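Local atomic coordinates of phosphoribosylamine--glycine ligase (Thermotoga maritima, PDB entry 1VKZ), a protein that catalyses the ATP-dependent ligation of glycine to 5-phospho-beta-D-ribosylamine, giving N(1)-(5-phospho-beta-D-ribosyl)glycinamide in the second step of de novo purine biosynthesis. Residues Glu343-Ile356 and Tyr393-Thr405. Sequence-based numbering, arbitrary orientation.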
loop_
_atom_site.group_PDB
_atom_site.type_symbol
_atom_site.label_atom_id
_atom_site.label_comp_id
_atom_site.label_asym_id
_atom_site.label_seq_id
_atom_site.Cartn_x
_atom_site.Cartn_y
_atom_site.Cartn_z
ATOM N N GLU A 343 -7.681 -8.702 -18.427
ATOM C CA GLU A 343 -7.584 -9.880 -19.256
ATOM C C GLU A 343 -6.258 -10.543 -18.977
ATOM O O GLU A 343 -5.229 -9.896 -18.824
ATOM C CB GLU A 343 -7.807 -9.563 -20.741
ATOM C CG GLU A 343 -6.649 -8.949 -21.503
ATOM C CD GLU A 343 -7.022 -8.588 -22.939
ATOM O OE1 GLU A 343 -8.166 -8.132 -23.180
ATOM O OE2 GLU A 343 -6.172 -8.750 -23.842
ATOM N N LYS A 344 -6.306 -11.863 -18.901
ATOM C CA LYS A 344 -5.154 -12.678 -18.549
ATOM C C LYS A 344 -4.642 -13.500 -19.742
ATOM O O LYS A 344 -5.204 -13.465 -20.839
ATOM C CB LYS A 344 -5.560 -13.606 -17.408
ATOM C CG LYS A 344 -6.305 -12.895 -16.285
ATOM C CD LYS A 344 -6.226 -13.702 -14.972
ATOM C CE LYS A 344 -6.102 -12.795 -13.742
ATOM N NZ LYS A 344 -5.628 -13.539 -12.522
ATOM N N GLY A 345 -3.538 -14.198 -19.515
ATOM C CA GLY A 345 -3.053 -15.206 -20.430
ATOM C C GLY A 345 -2.317 -14.702 -21.647
ATOM O O GLY A 345 -2.003 -15.498 -22.535
ATOM N N LYS A 346 -2.041 -13.402 -21.711
ATOM C CA LYS A 346 -1.392 -12.810 -22.894
ATOM C C LYS A 346 0.121 -12.929 -22.752
ATOM O O LYS A 346 0.642 -12.843 -21.643
ATOM C CB LYS A 346 -1.816 -11.347 -23.055
ATOM C CG LYS A 346 -3.350 -11.123 -23.145
ATOM C CD LYS A 346 -3.914 -11.399 -24.561
ATOM C CE LYS A 346 -5.418 -11.701 -24.554
ATOM N NZ LYS A 346 -5.770 -13.125 -24.213
ATOM N N GLU A 347 0.828 -13.125 -23.864
ATOM C CA GLU A 347 2.260 -13.472 -23.809
ATOM C C GLU A 347 3.162 -12.234 -23.669
ATOM O O GLU A 347 3.011 -11.265 -24.400
ATOM C CB GLU A 347 2.670 -14.309 -25.030
ATOM C CG GLU A 347 4.078 -14.892 -24.921
ATOM C CD GLU A 347 4.444 -15.772 -26.096
ATOM O OE1 GLU A 347 3.527 -16.348 -26.728
ATOM O OE2 GLU A 347 5.655 -15.896 -26.382
ATOM N N ILE A 348 4.099 -12.292 -22.727
ATOM C CA ILE A 348 4.948 -11.155 -22.389
ATOM C C ILE A 348 6.355 -11.295 -22.938
ATOM O O ILE A 348 7.078 -12.220 -22.595
ATOM C CB ILE A 348 5.032 -10.990 -20.854
ATOM C CG1 ILE A 348 3.639 -10.795 -20.249
ATOM C CG2 ILE A 348 5.953 -9.842 -20.485
ATOM C CD1 ILE A 348 3.546 -11.303 -18.829
ATOM N N THR A 349 6.747 -10.355 -23.784
ATOM C CA THR A 349 8.125 -10.261 -24.251
ATOM C C THR A 349 8.860 -9.241 -23.395
ATOM O O THR A 349 8.372 -8.141 -23.144
ATOM C CB THR A 349 8.185 -9.922 -25.739
ATOM O OG1 THR A 349 8.067 -11.131 -26.501
ATOM C CG2 THR A 349 9.559 -9.404 -26.120
ATOM N N LEU A 350 10.030 -9.651 -22.925
ATOM C CA LEU A 350 10.848 -8.866 -22.002
ATOM C C LEU A 350 12.190 -8.584 -22.642
ATOM O O LEU A 350 12.692 -9.403 -23.408
ATOM C CB LEU A 350 11.124 -9.637 -20.713
ATOM C CG LEU A 350 10.050 -9.801 -19.645
ATOM C CD1 LEU A 350 10.702 -10.552 -18.503
ATOM C CD2 LEU A 350 9.439 -8.472 -19.157
ATOM N N PRO A 351 12.774 -7.432 -22.345
ATOM C CA PRO A 351 14.145 -7.137 -22.776
ATOM C C PRO A 351 15.257 -7.954 -22.097
ATOM O O PRO A 351 15.014 -8.674 -21.122
ATOM C CB PRO A 351 14.302 -5.653 -22.416
ATOM C CG PRO A 351 13.291 -5.402 -21.375
ATOM C CD PRO A 351 12.149 -6.283 -21.675
ATOM N N GLU A 352 16.478 -7.820 -22.630
ATOM C CA GLU A 352 17.678 -8.425 -22.030
ATOM C C GLU A 352 17.907 -7.875 -20.615
ATOM O O GLU A 352 18.138 -8.647 -19.680
ATOM C CB GLU A 352 18.910 -8.186 -22.906
ATOM N N GLU A 353 17.813 -6.555 -20.440
ATOM C CA GLU A 353 18.001 -5.970 -19.104
ATOM C C GLU A 353 16.967 -4.897 -18.724
ATOM O O GLU A 353 16.045 -4.593 -19.485
ATOM C CB GLU A 353 19.464 -5.503 -18.901
ATOM C CG GLU A 353 19.916 -4.263 -19.662
ATOM C CD GLU A 353 21.408 -3.984 -19.442
ATOM O OE1 GLU A 353 21.861 -4.025 -18.269
ATOM O OE2 GLU A 353 22.137 -3.743 -20.434
ATOM N N GLY A 354 17.119 -4.373 -17.511
ATOM C CA GLY A 354 16.172 -3.425 -16.925
ATOM C C GLY A 354 15.691 -3.909 -15.573
ATOM O O GLY A 354 15.519 -5.099 -15.353
ATOM N N LEU A 355 15.475 -2.983 -14.661
ATOM C CA LEU A 355 14.892 -3.323 -13.404
ATOM C C LEU A 355 13.390 -3.416 -13.557
ATOM O O LEU A 355 12.711 -2.424 -13.691
ATOM C CB LEU A 355 15.248 -2.285 -12.358
ATOM C CG LEU A 355 14.855 -2.706 -10.950
ATOM C CD1 LEU A 355 15.502 -4.037 -10.611
ATOM C CD2 LEU A 355 15.268 -1.602 -9.964
ATOM N N ILE A 356 12.876 -4.633 -13.499
ATOM C CA ILE A 356 11.446 -4.881 -13.525
ATOM C C ILE A 356 11.066 -5.599 -12.249
ATOM O O ILE A 356 11.817 -6.426 -11.752
ATOM C CB ILE A 356 11.060 -5.750 -14.751
ATOM C CG1 ILE A 356 11.524 -5.091 -16.030
ATOM C CG2 ILE A 356 9.520 -5.961 -14.838
ATOM C CD1 ILE A 356 11.311 -5.933 -17.211
ATOM N N TYR A 393 10.485 4.719 -18.801
ATOM C CA TYR A 393 9.651 4.695 -20.009
ATOM C C TYR A 393 10.333 4.004 -21.181
ATOM O O TYR A 393 9.683 3.270 -21.928
ATOM C CB TYR A 393 9.179 6.121 -20.373
ATOM C CG TYR A 393 7.925 6.487 -19.629
ATOM C CD1 TYR A 393 6.706 5.909 -19.975
ATOM C CD2 TYR A 393 7.955 7.370 -18.563
ATOM C CE1 TYR A 393 5.528 6.204 -19.260
ATOM C CE2 TYR A 393 6.798 7.669 -17.839
ATOM C CZ TYR A 393 5.583 7.080 -18.194
ATOM O OH TYR A 393 4.437 7.391 -17.504
ATOM N N GLU A 394 11.637 4.229 -21.317
ATOM C CA GLU A 394 12.462 3.500 -22.272
ATOM C C GLU A 394 12.306 1.997 -22.074
ATOM O O GLU A 394 12.206 1.233 -23.038
ATOM C CB GLU A 394 13.946 3.904 -22.139
ATOM C CG GLU A 394 14.331 5.264 -22.738
ATOM C CD GLU A 394 15.699 5.773 -22.239
ATOM O OE1 GLU A 394 16.471 4.971 -21.661
ATOM O OE2 GLU A 394 16.024 6.979 -22.419
ATOM N N LEU A 395 12.256 1.575 -20.816
ATOM C CA LEU A 395 12.036 0.164 -20.492
ATOM C C LEU A 395 10.604 -0.261 -20.815
ATOM O O LEU A 395 10.387 -1.310 -21.398
ATOM C CB LEU A 395 12.370 -0.138 -19.025
ATOM C CG LEU A 395 12.288 -1.596 -18.580
ATOM C CD1 LEU A 395 12.979 -2.493 -19.543
ATOM C CD2 LEU A 395 12.872 -1.769 -17.180
ATOM N N ALA A 396 9.622 0.546 -20.469
ATOM C CA ALA A 396 8.247 0.140 -20.717
ATOM C C ALA A 396 7.971 -0.085 -22.239
ATOM O O ALA A 396 7.191 -0.991 -22.615
ATOM C CB ALA A 396 7.274 1.151 -20.106
ATOM N N GLU A 397 8.630 0.715 -23.094
ATOM C CA GLU A 397 8.540 0.563 -24.551
ATOM C C GLU A 397 9.161 -0.755 -25.031
ATOM O O GLU A 397 8.749 -1.280 -26.058
ATOM C CB GLU A 397 9.224 1.733 -25.280
ATOM C CG GLU A 397 8.694 3.135 -24.963
ATOM C CD GLU A 397 9.753 4.234 -25.154
ATOM O OE1 GLU A 397 10.565 4.122 -26.105
ATOM O OE2 GLU A 397 9.786 5.215 -24.365
ATOM N N LYS A 398 10.151 -1.282 -24.302
ATOM C CA LYS A 398 10.805 -2.560 -24.670
ATOM C C LYS A 398 9.995 -3.782 -24.251
ATOM O O LYS A 398 10.257 -4.907 -24.678
ATOM C CB LYS A 398 12.188 -2.684 -24.020
ATOM C CG LYS A 398 13.271 -1.794 -24.603
ATOM C CD LYS A 398 14.660 -2.249 -24.104
ATOM C CE LYS A 398 15.772 -1.300 -24.531
ATOM N NZ LYS A 398 15.599 0.045 -23.902
ATOM N N VAL A 399 9.017 -3.555 -23.392
ATOM C CA VAL A 399 8.280 -4.637 -22.761
ATOM C C VAL A 399 6.946 -4.707 -23.478
ATOM O O VAL A 399 6.287 -3.673 -23.621
ATOM C CB VAL A 399 8.091 -4.380 -21.242
ATOM C CG1 VAL A 399 7.197 -5.439 -20.638
ATOM C CG2 VAL A 399 9.412 -4.388 -20.521
ATOM N N HIS A 400 6.547 -5.898 -23.933
ATOM C CA HIS A 400 5.285 -6.035 -24.669
ATOM C C HIS A 400 4.416 -7.192 -24.222
ATOM O O HIS A 400 4.892 -8.285 -23.904
ATOM C CB HIS A 400 5.569 -6.160 -26.151
ATOM C CG HIS A 400 4.423 -6.692 -26.984
ATOM N ND1 HIS A 400 3.288 -5.953 -27.264
ATOM C CD2 HIS A 400 4.290 -7.854 -27.676
ATOM C CE1 HIS A 400 2.490 -6.653 -28.054
ATOM N NE2 HIS A 400 3.076 -7.808 -28.318
ATOM N N PHE A 401 3.124 -6.919 -24.182
ATOM C CA PHE A 401 2.120 -7.958 -24.198
ATOM C C PHE A 401 0.879 -7.288 -24.705
ATOM O O PHE A 401 0.797 -6.078 -24.675
ATOM C CB PHE A 401 1.910 -8.612 -22.844
ATOM C CG PHE A 401 1.590 -7.651 -21.741
ATOM C CD1 PHE A 401 2.608 -7.016 -21.037
ATOM C CD2 PHE A 401 0.266 -7.376 -21.402
ATOM C CE1 PHE A 401 2.316 -6.164 -20.020
ATOM C CE2 PHE A 401 -0.026 -6.500 -20.375
ATOM C CZ PHE A 401 0.994 -5.900 -19.692
ATOM N N GLU A 402 -0.074 -8.065 -25.197
ATOM C CA GLU A 402 -1.223 -7.485 -25.888
ATOM C C GLU A 402 -2.159 -6.785 -24.922
ATOM O O GLU A 402 -2.379 -7.252 -23.802
ATOM C CB GLU A 402 -1.975 -8.546 -26.678
ATOM C CG GLU A 402 -3.001 -7.986 -27.643
ATOM C CD GLU A 402 -3.412 -9.003 -28.684
ATOM O OE1 GLU A 402 -2.753 -10.067 -28.793
ATOM O OE2 GLU A 402 -4.396 -8.732 -29.398
ATOM N N GLY A 403 -2.696 -5.658 -25.379
ATOM C CA GLY A 403 -3.495 -4.787 -24.537
ATOM C C GLY A 403 -2.717 -4.113 -23.440
ATOM O O GLY A 403 -3.292 -3.732 -22.427
ATOM N N LYS A 404 -1.408 -3.955 -23.655
ATOM C CA LYS A 404 -0.489 -3.409 -22.652
ATOM C C LYS A 404 -0.891 -1.984 -22.302
ATOM O O LYS A 404 -0.880 -1.112 -23.165
ATOM C CB LYS A 404 0.950 -3.465 -23.183
ATOM C CG LYS A 404 1.914 -2.414 -22.625
ATOM C CD LYS A 404 3.337 -2.646 -23.163
ATOM C CE LYS A 404 4.117 -1.323 -23.317
ATOM N NZ LYS A 404 5.193 -1.384 -24.338
ATOM N N THR A 405 -1.229 -1.759 -21.033
ATOM C CA THR A 405 -1.882 -0.531 -20.589
ATOM C C THR A 405 -1.041 0.299 -19.602
ATOM O O THR A 405 -0.697 -0.163 -18.497
ATOM C CB THR A 405 -3.208 -0.909 -19.917
ATOM O OG1 THR A 405 -4.063 -1.554 -20.870
ATOM C CG2 THR A 405 -3.981 0.322 -19.479
#
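P351 and L395 make the tight end of this contact: the proline ring crosses the leucine at about a right angle, and CG of P351 lies 3.5 Å from CD1 of L395, closer than carbons usually pack. The same ring puts CD 3.5 Å from CG2 of V399, while its CB rests on the aliphatic chain of K398. With CG anti to the backbone N (chi1 -175°), L395 turns its branched end toward the loop; CD1 meets P351, and CD2 lies by CA of G354 (3.7 Å) and CG1 of I356 (3.8 Å). An alanine in place of P351 keeps CB against K398 but would probably open a gap beside L395 CD1 and V399 CG2. Beyond V399 the segments meet as a single antiparallel bridge, a hydrogen-bonded pair: N of T349 donates to O of H400 (2.8 Å, 154° at the hydrogen), and N of H400 returns a straighter bond to O of T349 (3.0 Å, 169°). CG1 of I348 lies 3.8 Å from CB of F401, and both side chains touch V375 of strand 374-382. The other end is looser and more exposed. K346 CD only brushes E402 CB at 4.0 Å, and their charged ends stay apart. Backbone bonding at one pair and apolar contacts around P351 thus join the loop before strand 356-364 to the last turn of helix 385-398 and the residues that follow it, with no salt bridge between the two segments.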